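5'-Methylthioadenosine Nucleosidase (Arabidopsis thaliana, PDB 2QTG) belongs to the phosphorylase superfamily of nucleosidases and phosphorylases, forming a mixed alpha/beta fold in a two-chain assembly. Local coordinates at residues S28-I33 with L106-I111. Sequence-based numbering, arbitrary orientation.
Sequences SVVFVI and LKPDII
V30 sits at the tight centre of this contact, packed against P108 and I111, which lie together on one side of it. Its CG2 presses on the proline ring at CG, 3.4 Å away, closer than carbons usually pack, and also meets L106 CD1 more loosely. V30 and I111 lie alongside each other and point the same way. With chi1 and chi2 both near -60°, the I111 chain folds back toward its neighbour, bringing CD1 to 3.6 Å from V30 CB. Across the sheet, V29 and I110 touch through their CG2 methyls, on the face opposite V30 and I111.

The backbones run parallel here, V30 N giving a nearly straight bond (162°) to I110 O at 3.1 Å; V30 is also backbone-bonded to I112. This joins strand 28-32 to the start of strand 110-119, while strand 72-78 pairs with its other edge, in the mixed sheet of the phosphorylase-superfamily fold. Helix 92-106 ends just before the second strand: K107 turns out of it with positive phi, and P108 and D109 lead into I110.

S28 is buried too, its OG 3.2 Å from P108 CA, but here the contact turns polar. D109 N gives its hydrogen to S28 O at 2.9 Å, and the carboxylate returns, its OD2 accepting the N-H of S28 on the anti side at 3.1 Å in a bent bond (139°). That oxygen also takes the N-H of S27, so two successive amides share it. The open side lies at D109, partly exposed, and at K107, whose exposed side chain makes no close approach to 28-33.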
ATOM      1  N   SER A  28      22.080  12.192   5.900  1.00 22.31           N
ATOM      2  CA  SER A  28      20.771  12.381   5.258  1.00 22.81           C
ATOM      3  C   SER A  28      19.582  11.688   5.988  1.00 22.16           C
ATOM      4  O   SER A  28      19.616  10.467   6.287  1.00 21.29           O
ATOM      5  CB  SER A  28      20.875  11.959   3.778  1.00 22.62           C
ATOM      6  OG  SER A  28      19.652  11.574   3.238  1.00 27.14           O
ATOM      7  N   VAL A  29      18.554  12.486   6.292  1.00 20.91           N
ATOM      8  CA  VAL A  29      17.317  12.032   6.954  1.00 21.89           C
ATOM      9  C   VAL A  29      16.116  12.340   6.050  1.00 20.89           C
ATOM     10  O   VAL A  29      15.959  13.475   5.572  1.00 21.24           O
ATOM     11  CB  VAL A  29      17.104  12.750   8.316  1.00 21.56           C
ATOM     12  CG1 VAL A  29      15.714  12.438   8.894  1.00 22.82           C
ATOM     13  CG2 VAL A  29      18.175  12.372   9.282  1.00 26.13           C
ATOM     14  N   VAL A  30      15.302  11.321   5.767  1.00 20.27           N
ATOM     15  CA  VAL A  30      14.006  11.512   5.136  1.00 19.37           C
ATOM     16  C   VAL A  30      12.860  11.382   6.174  1.00 18.51           C
ATOM     17  O   VAL A  30      12.743  10.369   6.869  1.00 18.89           O
ATOM     18  CB  VAL A  30      13.774  10.520   3.950  1.00 18.56           C
ATOM     19  CG1 VAL A  30      12.314  10.522   3.491  1.00 19.02           C
ATOM     20  CG2 VAL A  30      14.690  10.835   2.779  1.00 21.07           C
ATOM     21  N   PHE A  31      12.048  12.423   6.278  1.00 17.47           N
ATOM     22  CA  PHE A  31      10.751  12.394   7.004  1.00 17.48           C
ATOM     23  C   PHE A  31       9.625  12.007   6.045  1.00 16.92           C
ATOM     24  O   PHE A  31       9.439  12.635   5.003  1.00 16.61           O
ATOM     25  CB  PHE A  31      10.414  13.744   7.601  1.00 17.25           C
ATOM     26  CG  PHE A  31      11.135  14.052   8.852  1.00 19.03           C
ATOM     27  CD1 PHE A  31      12.465  14.506   8.809  1.00 18.20           C
ATOM     28  CD2 PHE A  31      10.502  13.903  10.089  1.00 20.50           C
ATOM     29  CE1 PHE A  31      13.137  14.798   9.973  1.00 20.75           C
ATOM     30  CE2 PHE A  31      11.177  14.200  11.281  1.00 19.01           C
ATOM     31  CZ  PHE A  31      12.480  14.638  11.224  1.00 19.76           C
ATOM     32  N   VAL A  32       8.890  10.948   6.380  1.00 16.32           N
ATOM     33  CA  VAL A  32       7.684  10.587   5.610  1.00 15.64           C
ATOM     34  C   VAL A  32       6.453  11.030   6.406  1.00 16.21           C
ATOM     35  O   VAL A  32       6.163  10.478   7.485  1.00 16.06           O
ATOM     36  CB  VAL A  32       7.612   9.039   5.311  1.00 14.89           C
ATOM     37  CG1 VAL A  32       6.240   8.664   4.728  1.00 17.42           C
ATOM     38  CG2 VAL A  32       8.746   8.642   4.354  1.00 15.50           C
ATOM     39  N   ILE A  33       5.751  12.052   5.913  1.00 15.20           N
ATOM     40  CA  ILE A  33       4.665  12.635   6.694  1.00 14.94           C
ATOM     41  C   ILE A  33       3.389  12.618   5.844  1.00 14.98           C
ATOM     42  O   ILE A  33       3.367  13.160   4.735  1.00 15.72           O
ATOM     43  CB  ILE A  33       4.976  14.086   7.252  1.00 14.89           C
ATOM     44  CG1 ILE A  33       6.290  14.131   8.101  1.00 15.53           C
ATOM     45  CG2 ILE A  33       3.724  14.602   8.037  1.00 14.07           C
ATOM     46  CD1 ILE A  33       6.775  15.583   8.528  1.00 14.12           C
ATOM     47  N   LEU A 106      16.592   9.479  -3.100  1.00 22.52           N
ATOM     48  CA  LEU A 106      17.269  10.359  -2.136  1.00 22.38           C
ATOM     49  C   LEU A 106      18.338   9.659  -1.286  1.00 21.69           C
ATOM     50  O   LEU A 106      19.157  10.329  -0.643  1.00 20.38           O
ATOM     51  CB  LEU A 106      16.246  11.075  -1.244  1.00 22.63           C
ATOM     52  CG  LEU A 106      15.020  11.690  -1.957  1.00 23.68           C
ATOM     53  CD1 LEU A 106      14.029  12.193  -0.902  1.00 22.62           C
ATOM     54  CD2 LEU A 106      15.441  12.803  -2.912  1.00 24.76           C
ATOM     55  N   LYS A 107      18.341   8.325  -1.299  1.00 21.88           N
ATOM     56  CA  LYS A 107      19.334   7.503  -0.581  1.00 22.78           C
ATOM     57  C   LYS A 107      19.617   7.980   0.870  1.00 22.08           C
ATOM     58  O   LYS A 107      20.784   8.249   1.240  1.00 21.20           O
ATOM     59  CB  LYS A 107      20.655   7.356  -1.381  1.00 23.70           C
ATOM     60  CG  LYS A 107      20.495   7.016  -2.908  1.00 25.21           C
ATOM     61  CD  LYS A 107      20.420   5.511  -3.174  1.00 28.79           C
ATOM     62  CE  LYS A 107      20.250   5.199  -4.696  1.00 30.41           C
ATOM     63  NZ  LYS A 107      21.505   5.437  -5.478  1.00 36.36           N
ATOM     64  N   PRO A 108      18.566   8.034   1.714  1.00 21.61           N
ATOM     65  CA  PRO A 108      18.770   8.511   3.088  1.00 21.42           C
ATOM     66  C   PRO A 108      19.466   7.469   3.944  1.00 21.01           C
ATOM     67  O   PRO A 108      19.411   6.281   3.617  1.00 21.49           O
ATOM     68  CB  PRO A 108      17.340   8.726   3.622  1.00 20.78           C
ATOM     69  CG  PRO A 108      16.471   7.896   2.771  1.00 22.84           C
ATOM     70  CD  PRO A 108      17.177   7.588   1.467  1.00 22.02           C
ATOM     71  N   ASP A 109      20.118   7.913   5.018  1.00 21.16           N
ATOM     72  CA  ASP A 109      20.661   6.988   6.042  1.00 22.08           C
ATOM     73  C   ASP A 109      19.590   6.453   7.017  1.00 20.53           C
ATOM     74  O   ASP A 109      19.724   5.373   7.597  1.00 21.54           O
ATOM     75  CB  ASP A 109      21.826   7.661   6.774  1.00 22.27           C
ATOM     76  CG  ASP A 109      22.918   8.125   5.816  1.00 25.29           C
ATOM     77  OD1 ASP A 109      23.481   7.261   5.110  1.00 28.18           O
ATOM     78  OD2 ASP A 109      23.176   9.346   5.721  1.00 24.89           O
ATOM     79  N   ILE A 110      18.491   7.182   7.141  1.00 20.33           N
ATOM     80  CA  ILE A 110      17.441   6.849   8.100  1.00 18.51           C
ATOM     81  C   ILE A 110      16.115   7.514   7.666  1.00 18.22           C
ATOM     82  O   ILE A 110      16.104   8.603   7.128  1.00 17.99           O
ATOM     83  CB  ILE A 110      17.887   7.284   9.534  1.00 18.11           C
ATOM     84  CG1 ILE A 110      16.855   6.914  10.618  1.00 19.48           C
ATOM     85  CG2 ILE A 110      18.274   8.752   9.559  1.00 19.13           C
ATOM     86  CD1 ILE A 110      17.466   6.890  12.096  1.00 17.89           C
ATOM     87  N   ILE A 111      15.017   6.821   7.881  1.00 18.10           N
ATOM     88  CA  ILE A 111      13.680   7.338   7.617  1.00 17.90           C
ATOM     89  C   ILE A 111      12.981   7.608   8.956  1.00 17.30           C
ATOM     90  O   ILE A 111      13.065   6.794   9.865  1.00 17.37           O
ATOM     91  CB  ILE A 111      12.829   6.267   6.884  1.00 17.27           C
ATOM     92  CG1 ILE A 111      13.418   5.864   5.544  1.00 19.77           C
ATOM     93  CG2 ILE A 111      11.273   6.637   6.833  1.00 16.39           C
ATOM     94  CD1 ILE A 111      13.487   6.940   4.551  1.00 24.18           C
TER